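Local coordinates for protein pyocin-S2 (Pseudomonas aeruginosa, PDB 5ODW) that kills sensitive bacteria by breaking down their chromosomal DNA and blocking lipid synthesis, the present chain being the N-terminal, probably receptor-binding part of the toxin, at residues C[53-58]-C[136-141]; C[82-87]-C[100-105]. All blocks are in the same frame, centred on the assembly; numbering follows the deposited sequence.

Contact 1. Residues C[53-58]-C[136-141]; sequences EYRKLR and KSESMY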
loop_
_atom_site.group_PDB
_atom_site.type_symbol
_atom_site.label_atom_id
_atom_site.label_comp_id
_atom_site.label_asym_id
_atom_site.label_seq_id
_atom_site.Cartn_x
_atom_site.Cartn_y
_atom_site.Cartn_z
ATOM N N GLU C 53 2.483 18.180 -23.152
ATOM C CA GLU C 53 3.324 17.819 -24.300
ATOM C C GLU C 53 2.483 17.451 -25.517
ATOM O O GLU C 53 2.898 17.719 -26.651
ATOM C CB GLU C 53 4.312 16.689 -23.953
ATOM C CG GLU C 53 5.453 17.083 -23.023
ATOM C CD GLU C 53 6.245 18.300 -23.450
ATOM O OE1 GLU C 53 6.903 18.241 -24.516
ATOM O OE2 GLU C 53 6.190 19.325 -22.730
ATOM N N TYR C 54 1.295 16.845 -25.275
ATOM C CA TYR C 54 0.333 16.446 -26.302
ATOM C C TYR C 54 -0.229 17.675 -26.979
ATOM O O TYR C 54 -0.208 17.753 -28.201
ATOM C CB TYR C 54 -0.805 15.607 -25.697
ATOM C CG TYR C 54 -1.799 15.107 -26.728
ATOM C CD1 TYR C 54 -2.859 15.908 -27.147
ATOM C CD2 TYR C 54 -1.674 13.838 -27.292
ATOM C CE1 TYR C 54 -3.745 15.478 -28.127
ATOM C CE2 TYR C 54 -2.575 13.384 -28.250
ATOM C CZ TYR C 54 -3.605 14.211 -28.668
ATOM O OH TYR C 54 -4.502 13.782 -29.607
ATOM N N ARG C 55 -0.750 18.621 -26.193
ATOM C CA ARG C 55 -1.327 19.868 -26.687
ATOM C C ARG C 55 -0.304 20.654 -27.552
ATOM O O ARG C 55 -0.686 21.167 -28.612
ATOM C CB ARG C 55 -1.895 20.701 -25.515
ATOM C CG ARG C 55 -3.197 20.131 -24.942
ATOM C CD ARG C 55 -3.669 20.856 -23.702
ATOM N NE ARG C 55 -3.141 20.228 -22.487
ATOM C CZ ARG C 55 -3.468 20.584 -21.247
ATOM N NH1 ARG C 55 -4.348 21.557 -21.039
ATOM N NH2 ARG C 55 -2.914 19.974 -20.207
ATOM N N LYS C 56 1.007 20.658 -27.147
ATOM C CA LYS C 56 2.122 21.305 -27.873
ATOM C C LYS C 56 2.332 20.679 -29.253
ATOM O O LYS C 56 2.359 21.391 -30.267
ATOM C CB LYS C 56 3.438 21.250 -27.077
ATOM C CG LYS C 56 3.519 22.287 -25.963
ATOM C CD LYS C 56 4.942 22.461 -25.454
ATOM C CE LYS C 56 4.956 22.788 -23.981
ATOM N NZ LYS C 56 6.320 22.674 -23.395
ATOM N N LEU C 57 2.464 19.342 -29.293
ATOM C CA LEU C 57 2.706 18.621 -30.548
ATOM C C LEU C 57 1.492 18.550 -31.470
ATOM O O LEU C 57 1.654 18.680 -32.689
ATOM C CB LEU C 57 3.263 17.225 -30.273
ATOM C CG LEU C 57 4.744 17.165 -29.942
ATOM C CD1 LEU C 57 5.038 15.993 -29.053
ATOM C CD2 LEU C 57 5.592 17.115 -31.196
ATOM N N ARG C 58 0.288 18.336 -30.898
ATOM C CA ARG C 58 -0.970 18.244 -31.644
ATOM C C ARG C 58 -1.224 19.497 -32.455
ATOM O O ARG C 58 -1.555 19.353 -33.626
ATOM C CB ARG C 58 -2.169 17.876 -30.738
ATOM C CG ARG C 58 -3.531 17.719 -31.445
ATOM C CD ARG C 58 -3.718 16.418 -32.222
ATOM N NE ARG C 58 -4.873 16.487 -33.120
ATOM C CZ ARG C 58 -5.969 15.741 -33.021
ATOM N NH1 ARG C 58 -6.086 14.844 -32.049
ATOM N NH2 ARG C 58 -6.954 15.882 -33.897
ATOM N N LYS C 136 -10.774 11.032 -31.714
ATOM C CA LYS C 136 -10.638 10.188 -30.527
ATOM C C LYS C 136 -9.248 10.176 -29.865
ATOM O O LYS C 136 -9.158 9.770 -28.708
ATOM C CB LYS C 136 -11.092 8.749 -30.848
ATOM C CG LYS C 136 -12.582 8.650 -31.243
ATOM C CD LYS C 136 -13.539 8.449 -30.057
ATOM C CE LYS C 136 -14.978 8.694 -30.435
ATOM N NZ LYS C 136 -15.342 10.137 -30.346
ATOM N N SER C 137 -8.200 10.686 -30.545
ATOM C CA SER C 137 -6.809 10.703 -30.049
ATOM C C SER C 137 -6.586 11.328 -28.665
ATOM O O SER C 137 -5.910 10.694 -27.864
ATOM C CB SER C 137 -5.865 11.359 -31.055
ATOM O OG SER C 137 -4.516 11.347 -30.614
ATOM N N GLU C 138 -7.068 12.539 -28.395
ATOM C CA GLU C 138 -6.837 13.151 -27.079
ATOM C C GLU C 138 -7.492 12.408 -25.913
ATOM O O GLU C 138 -6.887 12.240 -24.860
ATOM C CB GLU C 138 -7.205 14.638 -27.063
ATOM C CG GLU C 138 -6.801 15.339 -25.774
ATOM C CD GLU C 138 -6.610 16.833 -25.936
ATOM O OE1 GLU C 138 -6.414 17.524 -24.918
ATOM O OE2 GLU C 138 -6.647 17.319 -27.080
ATOM N N SER C 139 -8.731 11.976 -26.104
ATOM C CA SER C 139 -9.447 11.194 -25.094
ATOM C C SER C 139 -8.804 9.834 -24.802
ATOM O O SER C 139 -8.705 9.420 -23.654
ATOM C CB SER C 139 -10.889 10.985 -25.539
ATOM O OG SER C 139 -11.364 12.120 -26.237
ATOM N N MET C 140 -8.390 9.151 -25.865
ATOM C CA MET C 140 -7.715 7.841 -25.825
ATOM C C MET C 140 -6.360 7.915 -25.100
ATOM O O MET C 140 -6.063 7.051 -24.272
ATOM C CB MET C 140 -7.515 7.334 -27.265
ATOM C CG MET C 140 -6.968 5.932 -27.363
ATOM S SD MET C 140 -6.388 5.547 -29.028
ATOM C CE MET C 140 -5.415 4.086 -28.690
ATOM N N TYR C 141 -5.545 8.943 -25.434
ATOM C CA TYR C 141 -4.221 9.219 -24.872
ATOM C C TYR C 141 -4.293 9.407 -23.361
ATOM O O TYR C 141 -3.557 8.751 -22.621
ATOM C CB TYR C 141 -3.606 10.450 -25.569
ATOM C CG TYR C 141 -2.285 10.959 -25.018
ATOM C CD1 TYR C 141 -1.080 10.357 -25.372
ATOM C CD2 TYR C 141 -2.229 12.120 -24.249
ATOM C CE1 TYR C 141 0.142 10.860 -24.921
ATOM C CE2 TYR C 141 -1.016 12.634 -23.799
ATOM C CZ TYR C 141 0.169 12.008 -24.146
ATOM O OH TYR C 141 1.369 12.522 -23.714
#
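Y54, with the most surface buried here, packs its ring against Y141 and E138. Both come from the same side of the ring plane, Y141 beside Y54 CB and CD2, E138 beside CE1. With CG anti to the backbone N (chi1 -177°) the ring points at helix 133-148, whose local axis passes 11.7 Å from that of 53-58. Y54 CD2 lies over one face of the Y141 ring, 3.5 Å from Y141 CD2 and displaced toward the rim. The ring centroids are 4.7 Å apart and the planes inclined by 33°, an oblique aromatic pair. E138, its chain extended, crosses the Y54 ring at a slant, OE2 3.6 Å from Y54 CE1.

At the phenol edge, Y54 OH and S137 OG share a hydrogen bond of 2.6 Å, with OG in the ring plane. R58 NH1 donates to the same Y54 OH at 3.1 Å within its guanidinium plane and also bonds P134 O, while R58 NE is salt-bridged to D62. Two bonds thus grip the buried hydroxyl.

Y141 OH binds G50 O. The contact joins nearly antiparallel portions (160°) of helices 47-70 and 133-148. Helix 153-204 packs against both: M160 touches Y54, and H159 bonds S137 OG and meets Y141 edge-to-face.

Contact 2. Residues C[82-87]-C[100-105]; sequences ELKSEA and RDEKSI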
loop_
_atom_site.group_PDB
_atom_site.type_symbol
_atom_site.label_atom_id
_atom_site.label_comp_id
_atom_site.label_asym_id
_atom_site.label_seq_id
_atom_site.Cartn_x
_atom_site.Cartn_y
_atom_site.Cartn_z
ATOM N N GLU C 82 8.381 20.362 -60.545
ATOM C CA GLU C 82 9.746 19.924 -60.216
ATOM C C GLU C 82 10.153 18.654 -60.985
ATOM O O GLU C 82 11.253 18.575 -61.522
ATOM C CB GLU C 82 9.904 19.692 -58.715
ATOM C CG GLU C 82 10.329 20.922 -57.933
ATOM C CD GLU C 82 11.681 21.450 -58.368
ATOM O OE1 GLU C 82 12.214 20.953 -59.378
ATOM O OE2 GLU C 82 12.211 22.362 -57.702
ATOM N N LEU C 83 9.257 17.668 -61.035
ATOM C CA LEU C 83 9.470 16.434 -61.799
ATOM C C LEU C 83 9.526 16.683 -63.291
ATOM O O LEU C 83 10.285 16.007 -63.981
ATOM C CB LEU C 83 8.375 15.409 -61.515
ATOM C CG LEU C 83 8.420 14.697 -60.175
ATOM C CD1 LEU C 83 7.213 13.813 -60.027
ATOM C CD2 LEU C 83 9.695 13.860 -60.009
ATOM N N LYS C 84 8.697 17.616 -63.791
ATOM C CA LYS C 84 8.628 18.023 -65.195
ATOM C C LYS C 84 10.003 18.560 -65.630
ATOM O O LYS C 84 10.547 18.122 -66.650
ATOM C CB LYS C 84 7.583 19.141 -65.340
ATOM C CG LYS C 84 6.733 19.098 -66.598
ATOM C CD LYS C 84 5.925 20.391 -66.752
ATOM C CE LYS C 84 4.763 20.489 -65.794
ATOM N NZ LYS C 84 4.098 21.817 -65.846
ATOM N N SER C 85 10.571 19.489 -64.819
ATOM C CA SER C 85 11.863 20.115 -65.089
ATOM C C SER C 85 13.033 19.197 -64.802
ATOM O O SER C 85 14.002 19.220 -65.564
ATOM C CB SER C 85 11.991 21.452 -64.374
ATOM O OG SER C 85 11.355 22.445 -65.169
ATOM N N GLU C 86 12.921 18.341 -63.762
ATOM C CA GLU C 86 13.928 17.329 -63.414
ATOM C C GLU C 86 14.148 16.340 -64.579
ATOM O O GLU C 86 15.223 15.747 -64.680
ATOM C CB GLU C 86 13.483 16.540 -62.181
ATOM C CG GLU C 86 13.958 17.153 -60.880
ATOM C CD GLU C 86 13.297 16.610 -59.633
ATOM O OE1 GLU C 86 12.963 15.402 -59.601
ATOM O OE2 GLU C 86 13.152 17.391 -58.665
ATOM N N ALA C 87 13.133 16.195 -65.470
ATOM C CA ALA C 87 13.134 15.325 -66.633
ATOM C C ALA C 87 13.490 16.086 -67.927
ATOM O O ALA C 87 13.396 15.539 -69.023
ATOM C CB ALA C 87 11.778 14.677 -66.761
ATOM N N ARG C 100 2.167 14.203 -73.966
ATOM C CA ARG C 100 2.253 12.748 -73.731
ATOM C C ARG C 100 3.310 12.444 -72.674
ATOM O O ARG C 100 3.070 11.574 -71.830
ATOM C CB ARG C 100 2.563 11.994 -75.042
ATOM C CG ARG C 100 3.153 10.582 -74.902
ATOM C CD ARG C 100 3.644 10.018 -76.235
ATOM N NE ARG C 100 4.747 10.803 -76.808
ATOM C CZ ARG C 100 6.038 10.549 -76.615
ATOM N NH1 ARG C 100 6.416 9.514 -75.876
ATOM N NH2 ARG C 100 6.959 11.320 -77.166
ATOM N N ASP C 101 4.475 13.150 -72.729
ATOM C CA ASP C 101 5.566 12.993 -71.769
ATOM C C ASP C 101 5.128 13.488 -70.386
ATOM O O ASP C 101 5.382 12.812 -69.389
ATOM C CB ASP C 101 6.835 13.729 -72.242
ATOM C CG ASP C 101 7.662 13.028 -73.307
ATOM O OD1 ASP C 101 7.651 11.778 -73.345
ATOM O OD2 ASP C 101 8.361 13.728 -74.069
ATOM N N GLU C 102 4.442 14.652 -70.348
ATOM C CA GLU C 102 3.892 15.317 -69.156
ATOM C C GLU C 102 2.821 14.452 -68.508
ATOM O O GLU C 102 2.811 14.345 -67.287
ATOM C CB GLU C 102 3.285 16.667 -69.551
ATOM C CG GLU C 102 3.108 17.690 -68.445
ATOM C CD GLU C 102 2.668 19.046 -68.979
ATOM O OE1 GLU C 102 2.024 19.089 -70.055
ATOM O OE2 GLU C 102 2.972 20.069 -68.326
ATOM N N LYS C 103 1.923 13.833 -69.316
ATOM C CA LYS C 103 0.878 12.976 -68.768
ATOM C C LYS C 103 1.488 11.831 -67.965
ATOM O O LYS C 103 1.071 11.627 -66.822
ATOM C CB LYS C 103 -0.114 12.472 -69.835
ATOM C CG LYS C 103 -1.390 11.867 -69.210
ATOM C CD LYS C 103 -2.332 11.268 -70.239
ATOM C CE LYS C 103 -3.180 10.153 -69.673
ATOM N NZ LYS C 103 -2.461 8.850 -69.671
ATOM N N SER C 104 2.533 11.195 -68.479
ATOM C CA SER C 104 3.137 10.054 -67.801
ATOM C C SER C 104 3.634 10.430 -66.416
ATOM O O SER C 104 3.480 9.670 -65.468
ATOM C CB SER C 104 4.293 9.525 -68.637
ATOM O OG SER C 104 3.968 9.592 -70.011
ATOM N N ILE C 105 4.241 11.601 -66.310
ATOM C CA ILE C 105 4.720 12.132 -65.025
ATOM C C ILE C 105 3.559 12.215 -64.001
ATOM O O ILE C 105 3.714 11.730 -62.878
ATOM C CB ILE C 105 5.467 13.494 -65.211
ATOM C CG1 ILE C 105 6.863 13.295 -65.822
ATOM C CG2 ILE C 105 5.538 14.323 -63.902
ATOM C CD1 ILE C 105 7.309 14.436 -66.714
#
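The carboxylate of E102 receives K84 at one oxygen: OE2 lies 3.2 Å from K84 NZ, close enough for a salt bridge, and the aliphatic end of the lysine runs past the same oxygen, with K84 CD 3.4 Å from E102 OE2. Within helix 96-121 the R100 guanidinium has D101 CG over one face, offset toward the rim, in a long, purely electrostatic pairing.

The motif is a splayed helical hairpin. Helix 72-86 is followed by a short connection, and helix 96-121 leads the chain back at 128° to the first, with the local axes 10.2 Å apart at their closest.

A bend at chi3 (-74°) turns the end of K84, so that CD, CE and NZ all pass E102 OE2. D81 is the stronger partner of the ammonium group, which also bonds G91 O in the connection; E102 adds its salt bridge to these. E102 approaches with CG anti to its backbone nitrogen (chi1 -160°) and an extended chain beyond, which carries OE2 nearer to helix 72-86 than its CB direction alone would suggest. Its side chain also touches A93 and, on helix 153-204, L186. The two charged side chains are largely buried, and their pairing probably helps offset the cost of that burial.

Beside this polar pair, I105 supplies the apolar part and has the most area covered by the contact; L89 of the connection touches it too. The two branches of I105 divide the work: CG2 meets L83 CB at 3.9 Å, whereas CD1 reaches K84 CA at 4.1 Å and comes within 4.5 Å of A87 CB.

From the N terminus the chain passes the two short antiparallel strands, 12-14 and 24-26, and enters helix 47-70, where the first half of contact 1 lies. Helix 72-86 follows and turns back into helix 96-121; contact 2 closes that short loop, with 12 residues between its segments. The chain then reaches helix 133-148, and contact 1 closes a larger loop of 77 residues, inside which contact 2 is nested. The two do not touch: their centres are 40 Å apart, their nearest atoms about 27 Å, on opposite sides of the chain's centre. The long final helix, 153-204, touches residues of both, linking the two ends of the helical bundle.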